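Local coordinates for universal stress protein (Mycobacterium smegmatis, PDB 5AHW) that binds cyclic AMP as a homodimeric universal stress protein, probably taking part in nucleotide signalling through a Walker A-like nucleotide-binding motif, at residues Val7-Asp12 with Leu18-Arg23; Ile36-Tyr41 with Val100-Glu105; Gly93-Ala98 with Gly127-Asn132; Asn132-Ser137 with Val141-Thr146. All blocks are in the same frame, centred on the assembly; numbering follows the deposited sequence.

Contact 1: Val7-Asp12 with Leu18-Arg23; sequences VVVGTD and LRAVDR. With CMP (adenosine-3',5'-cyclic-monophosphate), chain K.
Val9 and Val21 meet because of how each turns about its first torsion. Val9 sends CG2 trans to its own backbone N and tucks CG1 between N and carbonyl carbon (chi1 63°), which sets both methyls against the helix. Val21 in turn holds CG2 opposite its carbonyl carbon. The two side chains run roughly at right angles, with the CG2 atoms of Val9 and Val21 4.0 Å apart. Val9 CG2 also rests on the helix backbone, 3.8 Å from Ala20 O, and Val21 CG2 reaches on to Thr11 CB at 3.9 Å. A single methyl of the helix thus lodges between two strand-side residues that face the same way. Thr11 OG1 lies beside Leu18 CD2, but its polar needs are met by Ser17 OG and Gly13 N, so the hydroxyl braces the turn that leads into helix 15-31.

This is the opening strand-helix pair of a beta-alpha-beta unit, and the nucleotide lies at the strand's C-terminal end, as is usual for the Rossmann-like folds of this superfamily. Gly10 O receives the ribose hydroxyl O2' of cyclic AMP at 2.5 Å. With no side chain at Gly10, adenine N3 comes within 3.5 Å of Gly10 CA, and next along, Asp12 CB lies 3.5 Å from N7. Asp12 OD1 is meanwhile engaged by Ser14 and Ser17. The chemistry is therefore divided: strand and helix join mainly through apolar contacts, with no polar bond between the two segments, while the ribose hydroxyl is bonded to the carbonyl of Gly10, between the two residues that pack on the helix.

Contact 2: Ile36-Tyr41 with Val100-Glu105; sequences IIATAY and VELADE. With CMP (adenosine-3',5'-cyclic-monophosphate), chain K.
The adenine of cyclic AMP is the flat group that the strand of this contact reads, and it does so at the edge. Ala40 N donates to N1 over 2.9 Å, almost straight at 173°, while N6 donates to Ala40 O, also at 2.9 Å and 167°. The backbone of Ala40 thus reads the Watson-Crick edge of the adenine, N1 and N6, which fixes the rotation of the base in its plane. Pro95 lies over one face of the purine and Asp12 CB over the other. Tyr41 has its own ring edge turned to Thr39 O, which lies in the ring plane.

Further back along the strand, Ala38 and Ile36 turn their side chains to helix 95-105, where a single residue, Leu102, answers both. Its CG stands trans to the backbone N (chi1 167°), which carries the branched end down to the sheet. There CD2 comes to 3.5 Å from Ala38 CB, tighter than ordinary van der Waals contact, and to 4.1 Å from Ile36 CG2, whose side chain it meets at a slant. A small alanine and one branch of an isoleucine thus seat the same methyl.

Leu102 also touches Val8 of strand 6-10 and Arg89 of strand 86-92, so it spans three adjacent strands. Helix 95-105 therefore packs on one side of the parallel sheet, whereas Ile37 and Thr39 face helix 65-80 on the other.

Contact 3: Gly93-Ala98 with Gly127-Asn132; sequences GAPVDA and GSVPAN. With CMP (adenosine-3',5'-cyclic-monophosphate), chain K.
Two helix starts face each other here, with the CA atoms of Val96 and Val129 5.7 Å apart. Each is preceded by a glycine with positive phi, Gly93 at 131° and Gly127 at 121°, and each chain then turns through an N-cap residue, Ala94 in one segment and Ser128 in the other. Ser128 caps with its side chain as well: OG accepts from Ala131 N at 3.2 Å. In both helices the first full turn closes through the carbonyl of the cap residue, from Ala98 N to Ala94 O and from Asn132 N to Ser128 O.

The Gly127-Ser128 pair fits the end of the Walker A-like signature, G-2X-G-9X-G(S/T), of ATP-binding universal stress proteins, and the helix that it starts brings its first residues under the nucleotide. Val129 is the shared piece. Its CG1, trans to the backbone N, lies 3.4 Å from the ribose ring oxygen O4', while CG2 turns to Pro95 CB at 3.9 Å. Pro95 CB is equally 3.9 Å from adenine C5, so proline and valine, in contact with each other, lie side by side under purine and sugar. Pro130 adds its CD beside C5' of the cyclic phosphate ring.

Val96, next to Pro95, reaches across with both methyls to Asn132, one turn on from Val129. Its CG2 sits 3.7 Å from Asn132 CB and 3.9 Å from Val129 CA, its CG1 3.9 Å from the same Asn132 CB, and the valine and asparagine side chains run roughly perpendicular to each other.

Contact 4: Asn132-Ser137 with Val141-Thr146; sequences NVARRS and VLIVHT. With CMP (adenosine-3',5'-cyclic-monophosphate), chain K; SO4 (sulfate ion), chain L.
Val141 and Ser137 join the last helix of the alpha/beta fold to its final strand, in the part of the protein where the sheet passes into the second subunit. Helix 132-136 and strand 141-144 run nearly antiparallel (164°), their axes 9.3 Å apart. Val141 CG2, set opposite its own carbonyl carbon, fits against the helix end, 3.5 Å from both CB and OG of Ser137. That hydroxyl takes its bond from Thr139 N, so it also pins the turn between helix and strand. Ala134 CB and Ile143 CD1 add a looser apolar touch at 4.4 Å. Val141, Leu142 and Ile143 pair in an antiparallel ladder with a strand of the second subunit, which makes this corner a dimer element too.

Past the strand, Thr146 OG1 stands 2.6 Å from O1P of cyclic AMP and also close to Asn115 OD1; the two compete for its one proton. On the far side of the helix, two arginines hold a sulfate ion, probably from the crystallisation liquor, at their edges. Arg135 NE reaches O2 at 3.1 Å, its chain bent at chi3, while the extended Arg136 bonds O1 through NE and O4 through NH2, each at 2.8 Å.

The four contacts follow one another along the chain except that contacts 2 and 3 interleave, both drawing on helix 95-105. Contacts 1, 2 and 4 reach the same parallel sheet. The centres of contacts 1 and 2 are about 11 Å apart, and their strands are hydrogen-bonded neighbours. Contacts 3 and 4 share Asn132 and helix 129-136, with centres about 9 Å apart, while contacts 1 and 3, with centres about 14 Å apart, do not touch. Contact 1 also meets contact 4 where Arg19 NH2 probably bonds Thr146 O. All four have atoms at the cyclic AMP, so parts distant in sequence gather round one nucleotide, and contact 4 carries that assembly to the dimer interface.

Contact 1: Val7-Asp12 with Leu18-Arg23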
# COMPACT_ATOMS: atom_id res chain seq x y z
N VAL B 7 6.65 9.81 -3.91
CA VAL B 7 6.29 8.40 -4.02
C VAL B 7 7.42 7.70 -4.79
O VAL B 7 7.85 8.19 -5.81
CB VAL B 7 5.01 8.24 -4.80
CG1 VAL B 7 4.66 6.80 -4.95
CG2 VAL B 7 3.85 8.96 -4.13
N VAL B 8 7.86 6.58 -4.27
CA VAL B 8 8.84 5.76 -4.93
C VAL B 8 8.24 4.46 -5.41
O VAL B 8 7.60 3.78 -4.63
CB VAL B 8 9.99 5.42 -3.97
CG1 VAL B 8 10.94 4.44 -4.65
CG2 VAL B 8 10.82 6.69 -3.65
N VAL B 9 8.46 4.12 -6.68
CA VAL B 9 7.97 2.89 -7.26
C VAL B 9 9.10 2.13 -7.87
O VAL B 9 9.96 2.69 -8.54
CB VAL B 9 6.79 3.08 -8.25
CG1 VAL B 9 7.13 3.90 -9.51
CG2 VAL B 9 6.19 1.71 -8.64
N GLY B 10 9.12 0.82 -7.60
CA GLY B 10 10.12 -0.10 -8.11
C GLY B 10 9.57 -0.86 -9.27
O GLY B 10 8.47 -1.38 -9.20
N THR B 11 10.30 -0.84 -10.39
CA THR B 11 10.01 -1.69 -11.53
C THR B 11 11.23 -2.48 -11.99
O THR B 11 12.31 -1.92 -12.04
CB THR B 11 9.46 -0.90 -12.72
OG1 THR B 11 9.27 -1.80 -13.84
CG2 THR B 11 10.32 0.20 -13.13
N ASP B 12 11.06 -3.77 -12.31
CA ASP B 12 12.09 -4.59 -13.00
C ASP B 12 11.81 -4.78 -14.51
O ASP B 12 12.42 -5.61 -15.15
CB ASP B 12 12.23 -5.95 -12.38
CG ASP B 12 10.95 -6.73 -12.46
OD1 ASP B 12 9.91 -6.08 -12.77
OD2 ASP B 12 10.96 -7.93 -12.16
N LEU B 18 4.91 -3.04 -14.21
CA LEU B 18 4.46 -1.84 -14.87
C LEU B 18 3.05 -1.47 -14.43
O LEU B 18 2.68 -0.29 -14.49
CB LEU B 18 4.56 -2.02 -16.38
CG LEU B 18 6.01 -2.06 -16.86
CD1 LEU B 18 6.01 -2.45 -18.32
CD2 LEU B 18 6.73 -0.76 -16.67
N ARG B 19 2.30 -2.46 -13.97
CA ARG B 19 1.01 -2.21 -13.36
C ARG B 19 1.20 -1.49 -12.03
O ARG B 19 0.34 -0.68 -11.66
CB ARG B 19 0.15 -3.48 -13.18
CG ARG B 19 -0.33 -4.07 -14.50
CD ARG B 19 -1.29 -5.27 -14.40
NE ARG B 19 -0.59 -6.55 -14.10
CZ ARG B 19 -0.32 -7.55 -14.96
NH1 ARG B 19 -0.69 -7.51 -16.25
NH2 ARG B 19 0.32 -8.63 -14.50
N ALA B 20 2.25 -1.84 -11.29
CA ALA B 20 2.59 -1.13 -10.09
C ALA B 20 2.94 0.32 -10.39
O ALA B 20 2.58 1.21 -9.63
CB ALA B 20 3.77 -1.78 -9.37
N VAL B 21 3.68 0.56 -11.48
CA VAL B 21 3.94 1.92 -11.94
C VAL B 21 2.64 2.72 -12.34
O VAL B 21 2.48 3.89 -11.94
CB VAL B 21 4.93 1.88 -13.12
CG1 VAL B 21 5.16 3.26 -13.70
CG2 VAL B 21 6.27 1.35 -12.66
N ASP B 22 1.74 2.09 -13.12
CA ASP B 22 0.45 2.71 -13.43
C ASP B 22 -0.14 3.23 -12.13
O ASP B 22 -0.47 4.42 -12.07
CB ASP B 22 -0.55 1.76 -14.02
CG ASP B 22 -0.19 1.33 -15.36
OD1 ASP B 22 0.68 1.97 -15.95
OD2 ASP B 22 -0.71 0.28 -15.83
N ARG B 23 -0.24 2.38 -11.10
CA ARG B 23 -0.88 2.77 -9.86
C ARG B 23 -0.10 3.85 -9.12
O ARG B 23 -0.69 4.82 -8.63
CB ARG B 23 -1.14 1.59 -8.97
CG ARG B 23 -2.24 1.80 -7.97
CD ARG B 23 -3.62 1.84 -8.67
NE ARG B 23 -4.18 0.47 -8.80
CZ ARG B 23 -5.42 0.21 -9.20
NH1 ARG B 23 -6.22 1.22 -9.58
NH2 ARG B 23 -5.88 -1.04 -9.24
P CMP K . 5.87 -6.99 -9.51
O1P CMP K . 4.42 -6.70 -9.88
O2P CMP K . 6.55 -7.63 -10.63
O5' CMP K . 6.06 -7.75 -8.14
C5' CMP K . 7.26 -7.75 -7.33
C4' CMP K . 7.75 -6.33 -7.30
O4' CMP K . 9.03 -6.17 -6.71
C3' CMP K . 7.92 -5.71 -8.64
O3' CMP K . 6.63 -5.58 -9.23
C2' CMP K . 8.69 -4.43 -8.32
O2' CMP K . 7.88 -3.39 -7.77
C1' CMP K . 9.63 -4.98 -7.23
N9 CMP K . 10.91 -5.31 -7.90
C8 CMP K . 11.34 -6.53 -8.29
N7 CMP K . 12.52 -6.44 -8.93
C5 CMP K . 12.86 -5.17 -8.94
C6 CMP K . 14.01 -4.38 -9.41
N6 CMP K . 15.02 -4.99 -10.02
N1 CMP K . 14.00 -3.05 -9.23
C2 CMP K . 13.00 -2.41 -8.63
N3 CMP K . 11.90 -3.06 -8.18
C4 CMP K . 11.79 -4.41 -8.30

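Contact 2: Ile36-Tyr41 with Val100-Glu105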
# COMPACT_ATOMS: atom_id res chain seq x y z
N ILE B 36 9.19 8.92 -8.24
CA ILE B 36 10.54 8.43 -8.50
C ILE B 36 10.39 6.97 -8.94
O ILE B 36 9.91 6.13 -8.18
CB ILE B 36 11.44 8.61 -7.26
CG1 ILE B 36 11.57 10.11 -6.92
CG2 ILE B 36 12.85 8.09 -7.52
CD1 ILE B 36 12.35 10.43 -5.66
N ILE B 37 10.75 6.69 -10.18
CA ILE B 37 10.73 5.32 -10.66
C ILE B 37 12.14 4.77 -10.49
O ILE B 37 13.11 5.33 -11.03
CB ILE B 37 10.29 5.25 -12.14
CG1 ILE B 37 8.98 6.01 -12.37
CG2 ILE B 37 10.19 3.79 -12.62
CD1 ILE B 37 8.46 6.00 -13.80
N ALA B 38 12.26 3.67 -9.76
CA ALA B 38 13.55 3.04 -9.51
C ALA B 38 13.66 1.62 -10.08
O ALA B 38 12.72 0.83 -10.02
CB ALA B 38 13.85 3.03 -8.01
N THR B 39 14.80 1.31 -10.68
CA THR B 39 15.07 -0.01 -11.17
C THR B 39 16.43 -0.42 -10.62
O THR B 39 17.50 0.24 -10.89
CB THR B 39 15.12 -0.06 -12.70
OG1 THR B 39 13.83 0.25 -13.22
CG2 THR B 39 15.51 -1.43 -13.19
N ALA B 40 16.42 -1.49 -9.83
CA ALA B 40 17.66 -1.98 -9.24
C ALA B 40 18.26 -2.97 -10.19
O ALA B 40 17.53 -3.76 -10.78
CB ALA B 40 17.40 -2.66 -7.91
N TYR B 41 19.56 -2.97 -10.32
CA TYR B 41 20.23 -3.98 -11.15
C TYR B 41 21.71 -4.19 -10.69
O TYR B 41 22.30 -3.31 -10.12
CB TYR B 41 20.17 -3.56 -12.63
CG TYR B 41 21.08 -2.42 -12.95
CD1 TYR B 41 20.75 -1.14 -12.60
CD2 TYR B 41 22.29 -2.63 -13.56
CE1 TYR B 41 21.61 -0.08 -12.85
CE2 TYR B 41 23.18 -1.58 -13.82
CZ TYR B 41 22.83 -0.31 -13.47
OH TYR B 41 23.71 0.73 -13.75
N VAL B 100 14.49 0.34 -0.36
CA VAL B 100 14.45 0.86 1.02
C VAL B 100 15.42 1.96 1.25
O VAL B 100 15.10 3.02 1.83
CB VAL B 100 14.64 -0.24 2.03
CG1 VAL B 100 14.61 0.33 3.42
CG2 VAL B 100 13.47 -1.23 1.88
N GLU B 101 16.62 1.78 0.76
CA GLU B 101 17.58 2.87 0.93
C GLU B 101 17.19 4.13 0.18
O GLU B 101 17.40 5.22 0.68
CB GLU B 101 18.99 2.43 0.53
CG GLU B 101 19.49 1.31 1.43
CD GLU B 101 20.82 0.70 1.00
OE1 GLU B 101 21.52 1.23 0.07
OE2 GLU B 101 21.13 -0.37 1.62
N LEU B 102 16.66 3.97 -1.03
CA LEU B 102 16.30 5.12 -1.83
C LEU B 102 15.23 5.90 -1.11
O LEU B 102 15.22 7.10 -1.06
CB LEU B 102 15.85 4.71 -3.24
CG LEU B 102 15.15 5.76 -4.11
CD1 LEU B 102 16.09 6.95 -4.34
CD2 LEU B 102 14.78 5.15 -5.42
N ALA B 103 14.33 5.17 -0.52
CA ALA B 103 13.21 5.76 0.15
C ALA B 103 13.61 6.57 1.39
O ALA B 103 13.08 7.70 1.59
CB ALA B 103 12.20 4.67 0.50
N ASP B 104 14.53 6.04 2.21
CA ASP B 104 15.16 6.81 3.26
C ASP B 104 15.87 8.07 2.75
O ASP B 104 15.76 9.14 3.38
CB ASP B 104 16.21 5.99 4.00
CG ASP B 104 15.61 4.99 4.94
OD1 ASP B 104 14.37 5.01 5.10
OD2 ASP B 104 16.38 4.19 5.52
N GLU B 105 16.61 7.92 1.66
CA GLU B 105 17.44 9.01 1.09
C GLU B 105 16.53 10.14 0.63
O GLU B 105 16.84 11.26 0.89
CB GLU B 105 18.30 8.50 -0.11
CG GLU B 105 19.20 9.50 -0.83
CD GLU B 105 19.22 9.37 -2.37
OE1 GLU B 105 19.48 8.25 -2.88
OE2 GLU B 105 18.99 10.39 -3.09
P CMP K . 5.87 -6.99 -9.51
O1P CMP K . 4.42 -6.70 -9.88
O2P CMP K . 6.55 -7.63 -10.63
O5' CMP K . 6.06 -7.75 -8.14
C5' CMP K . 7.26 -7.75 -7.33
C4' CMP K . 7.75 -6.33 -7.30
O4' CMP K . 9.03 -6.17 -6.71
C3' CMP K . 7.92 -5.71 -8.64
O3' CMP K . 6.63 -5.58 -9.23
C2' CMP K . 8.69 -4.43 -8.32
O2' CMP K . 7.88 -3.39 -7.77
C1' CMP K . 9.63 -4.98 -7.23
N9 CMP K . 10.91 -5.31 -7.90
C8 CMP K . 11.34 -6.53 -8.29
N7 CMP K . 12.52 -6.44 -8.93
C5 CMP K . 12.86 -5.17 -8.94
C6 CMP K . 14.01 -4.38 -9.41
N6 CMP K . 15.02 -4.99 -10.02
N1 CMP K . 14.00 -3.05 -9.23
C2 CMP K . 13.00 -2.41 -8.63
N3 CMP K . 11.90 -3.06 -8.18
C4 CMP K . 11.79 -4.41 -8.30

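Contact 3: Gly93-Ala98 with Gly127-Asn132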
# COMPACT_ATOMS: atom_id res chain seq x y z
N GLY B 93 22.66 -2.47 -7.28
CA GLY B 93 22.39 -3.25 -6.08
C GLY B 93 21.11 -4.12 -6.17
O GLY B 93 20.48 -4.26 -7.22
N ALA B 94 20.75 -4.71 -5.03
CA ALA B 94 19.72 -5.72 -5.01
C ALA B 94 18.41 -4.95 -4.83
O ALA B 94 18.43 -3.82 -4.38
CB ALA B 94 19.96 -6.73 -3.91
N PRO B 95 17.28 -5.56 -5.23
CA PRO B 95 16.09 -4.78 -5.24
C PRO B 95 15.68 -4.27 -3.86
O PRO B 95 15.26 -3.08 -3.75
CB PRO B 95 15.02 -5.73 -5.80
CG PRO B 95 15.78 -6.81 -6.47
CD PRO B 95 17.15 -6.84 -5.93
N VAL B 96 15.70 -5.14 -2.84
CA VAL B 96 15.17 -4.72 -1.54
C VAL B 96 15.95 -3.51 -0.94
O VAL B 96 15.38 -2.43 -0.52
CB VAL B 96 15.11 -5.90 -0.54
CG1 VAL B 96 14.63 -5.41 0.81
CG2 VAL B 96 14.15 -6.95 -1.06
N ASP B 97 17.25 -3.73 -0.90
CA ASP B 97 18.22 -2.72 -0.46
C ASP B 97 18.02 -1.45 -1.29
O ASP B 97 17.97 -0.35 -0.75
CB ASP B 97 19.69 -3.23 -0.70
CG ASP B 97 20.17 -4.37 0.33
OD1 ASP B 97 19.54 -4.63 1.38
OD2 ASP B 97 21.25 -4.97 0.08
N ALA B 98 17.98 -1.57 -2.60
CA ALA B 98 17.94 -0.35 -3.39
C ALA B 98 16.66 0.45 -3.10
O ALA B 98 16.73 1.67 -2.94
CB ALA B 98 18.06 -0.67 -4.88
N GLY B 127 12.28 -15.29 1.23
CA GLY B 127 12.19 -13.92 0.87
C GLY B 127 11.62 -13.56 -0.47
O GLY B 127 11.69 -14.29 -1.41
N SER B 128 10.94 -12.42 -0.53
CA SER B 128 10.54 -11.85 -1.79
C SER B 128 10.69 -10.37 -1.68
O SER B 128 10.65 -9.83 -0.61
CB SER B 128 9.05 -12.17 -2.05
OG SER B 128 8.19 -11.47 -1.13
N VAL B 129 10.81 -9.70 -2.80
CA VAL B 129 10.91 -8.25 -2.80
C VAL B 129 9.75 -7.53 -2.11
O VAL B 129 9.98 -6.76 -1.24
CB VAL B 129 11.10 -7.72 -4.22
CG1 VAL B 129 11.31 -6.21 -4.18
CG2 VAL B 129 12.30 -8.43 -4.86
N PRO B 130 8.49 -7.86 -2.42
CA PRO B 130 7.47 -7.13 -1.66
C PRO B 130 7.45 -7.41 -0.16
O PRO B 130 7.21 -6.49 0.59
CB PRO B 130 6.15 -7.59 -2.27
CG PRO B 130 6.48 -8.65 -3.26
CD PRO B 130 7.92 -8.47 -3.63
N ALA B 131 7.56 -8.66 0.27
CA ALA B 131 7.51 -8.96 1.67
C ALA B 131 8.70 -8.32 2.41
O ALA B 131 8.54 -7.81 3.53
CB ALA B 131 7.56 -10.44 1.86
N ASN B 132 9.89 -8.35 1.81
CA ASN B 132 11.06 -7.88 2.54
C ASN B 132 11.03 -6.35 2.56
O ASN B 132 11.45 -5.72 3.53
CB ASN B 132 12.38 -8.36 1.91
CG ASN B 132 12.62 -9.86 1.97
OD1 ASN B 132 11.81 -10.67 2.40
ND2 ASN B 132 13.83 -10.23 1.59
P CMP K . 5.87 -6.99 -9.51
O1P CMP K . 4.42 -6.70 -9.88
O2P CMP K . 6.55 -7.63 -10.63
O5' CMP K . 6.06 -7.75 -8.14
C5' CMP K . 7.26 -7.75 -7.33
C4' CMP K . 7.75 -6.33 -7.30
O4' CMP K . 9.03 -6.17 -6.71
C3' CMP K . 7.92 -5.71 -8.64
O3' CMP K . 6.63 -5.58 -9.23
C2' CMP K . 8.69 -4.43 -8.32
O2' CMP K . 7.88 -3.39 -7.77
C1' CMP K . 9.63 -4.98 -7.23
N9 CMP K . 10.91 -5.31 -7.90
C8 CMP K . 11.34 -6.53 -8.29
N7 CMP K . 12.52 -6.44 -8.93
C5 CMP K . 12.86 -5.17 -8.94
C6 CMP K . 14.01 -4.38 -9.41
N6 CMP K . 15.02 -4.99 -10.02
N1 CMP K . 14.00 -3.05 -9.23
C2 CMP K . 13.00 -2.41 -8.63
N3 CMP K . 11.90 -3.06 -8.18
C4 CMP K . 11.79 -4.41 -8.30

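Contact 4: Asn132-Ser137 with Val141-Thr146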
# COMPACT_ATOMS: atom_id res chain seq x y z
N ASN B 132 9.89 -8.35 1.81
CA ASN B 132 11.06 -7.88 2.54
C ASN B 132 11.03 -6.35 2.56
O ASN B 132 11.45 -5.72 3.53
CB ASN B 132 12.38 -8.36 1.91
CG ASN B 132 12.62 -9.86 1.97
OD1 ASN B 132 11.81 -10.67 2.40
ND2 ASN B 132 13.83 -10.23 1.59
N VAL B 133 10.58 -5.76 1.48
CA VAL B 133 10.35 -4.32 1.48
C VAL B 133 9.36 -3.88 2.57
O VAL B 133 9.60 -2.92 3.32
CB VAL B 133 9.87 -3.85 0.08
CG1 VAL B 133 9.34 -2.46 0.10
CG2 VAL B 133 11.01 -3.85 -0.89
N ALA B 134 8.27 -4.63 2.67
CA ALA B 134 7.24 -4.31 3.68
C ALA B 134 7.87 -4.45 5.04
O ALA B 134 7.65 -3.61 5.91
CB ALA B 134 6.02 -5.26 3.54
N ARG B 135 8.69 -5.50 5.26
CA ARG B 135 9.18 -5.63 6.60
C ARG B 135 10.21 -4.58 6.93
O ARG B 135 10.35 -4.22 8.10
CB ARG B 135 9.71 -7.01 6.94
CG ARG B 135 8.69 -8.16 7.02
CD ARG B 135 9.31 -9.42 7.57
NE ARG B 135 10.09 -9.94 6.49
CZ ARG B 135 9.61 -10.79 5.58
NH1 ARG B 135 8.42 -11.36 5.74
NH2 ARG B 135 10.33 -11.13 4.57
N ARG B 136 10.94 -4.09 5.94
CA ARG B 136 12.11 -3.25 6.22
C ARG B 136 11.82 -1.75 6.11
O ARG B 136 12.55 -0.95 6.64
CB ARG B 136 13.31 -3.66 5.36
CG ARG B 136 13.86 -5.06 5.71
CD ARG B 136 15.10 -5.42 4.88
NE ARG B 136 15.37 -6.87 4.91
CZ ARG B 136 16.09 -7.52 4.04
NH1 ARG B 136 16.71 -6.87 3.08
NH2 ARG B 136 16.30 -8.84 4.18
N SER B 137 10.76 -1.38 5.43
CA SER B 137 10.46 0.02 5.18
C SER B 137 10.16 0.79 6.45
O SER B 137 9.59 0.27 7.40
CB SER B 137 9.29 0.05 4.19
OG SER B 137 9.06 1.37 3.76
N VAL B 141 3.80 1.55 2.75
CA VAL B 141 4.06 0.70 1.60
C VAL B 141 2.76 0.30 0.93
O VAL B 141 1.89 -0.26 1.58
CB VAL B 141 4.81 -0.55 2.04
CG1 VAL B 141 4.94 -1.51 0.89
CG2 VAL B 141 6.22 -0.13 2.44
N LEU B 142 2.67 0.53 -0.37
CA LEU B 142 1.53 0.07 -1.14
C LEU B 142 2.00 -1.19 -1.91
O LEU B 142 2.93 -1.15 -2.70
CB LEU B 142 1.09 1.12 -2.15
CG LEU B 142 -0.10 0.79 -3.02
CD1 LEU B 142 -1.38 0.67 -2.16
CD2 LEU B 142 -0.36 1.87 -4.10
N ILE B 143 1.27 -2.26 -1.70
CA ILE B 143 1.45 -3.48 -2.43
C ILE B 143 0.35 -3.57 -3.41
O ILE B 143 -0.75 -3.80 -3.03
CB ILE B 143 1.50 -4.67 -1.45
CG1 ILE B 143 2.78 -4.54 -0.57
CG2 ILE B 143 1.57 -6.01 -2.23
CD1 ILE B 143 2.91 -5.63 0.46
N VAL B 144 0.67 -3.33 -4.68
CA VAL B 144 -0.29 -3.36 -5.76
C VAL B 144 -0.57 -4.79 -6.15
O VAL B 144 0.39 -5.58 -6.26
CB VAL B 144 0.28 -2.60 -6.97
CG1 VAL B 144 -0.69 -2.65 -8.16
CG2 VAL B 144 0.58 -1.16 -6.55
N HIS B 145 -1.85 -5.19 -6.30
CA HIS B 145 -2.16 -6.58 -6.65
C HIS B 145 -1.91 -6.78 -8.15
O HIS B 145 -2.77 -6.55 -8.96
CB HIS B 145 -3.63 -6.90 -6.35
CG HIS B 145 -3.88 -8.36 -6.16
ND1 HIS B 145 -4.67 -9.11 -7.02
CD2 HIS B 145 -3.46 -9.21 -5.19
CE1 HIS B 145 -4.71 -10.36 -6.59
NE2 HIS B 145 -3.98 -10.45 -5.48
N THR B 146 -0.75 -7.25 -8.53
CA THR B 146 -0.37 -7.27 -9.93
C THR B 146 -0.33 -8.68 -10.44
O THR B 146 -0.19 -8.91 -11.62
CB THR B 146 1.05 -6.67 -10.10
OG1 THR B 146 1.98 -7.40 -9.28
CG2 THR B 146 1.04 -5.20 -9.73
P CMP K . 5.87 -6.99 -9.51
O1P CMP K . 4.42 -6.70 -9.88
O2P CMP K . 6.55 -7.63 -10.63
O5' CMP K . 6.06 -7.75 -8.14
C5' CMP K . 7.26 -7.75 -7.33
C4' CMP K . 7.75 -6.33 -7.30
O4' CMP K . 9.03 -6.17 -6.71
C3' CMP K . 7.92 -5.71 -8.64
O3' CMP K . 6.63 -5.58 -9.23
C2' CMP K . 8.69 -4.43 -8.32
O2' CMP K . 7.88 -3.39 -7.77
C1' CMP K . 9.63 -4.98 -7.23
N9 CMP K . 10.91 -5.31 -7.90
C8 CMP K . 11.34 -6.53 -8.29
N7 CMP K . 12.52 -6.44 -8.93
C5 CMP K . 12.86 -5.17 -8.94
C6 CMP K . 14.01 -4.38 -9.41
N6 CMP K . 15.02 -4.99 -10.02
N1 CMP K . 14.00 -3.05 -9.23
C2 CMP K . 13.00 -2.41 -8.63
N3 CMP K . 11.90 -3.06 -8.18
C4 CMP K . 11.79 -4.41 -8.30
S SO4 L . 14.03 -9.56 6.84
O1 SO4 L . 14.69 -8.27 7.26
O2 SO4 L . 13.00 -9.18 5.78
O3 SO4 L . 13.40 -10.15 8.04
O4 SO4 L . 14.86 -10.38 5.97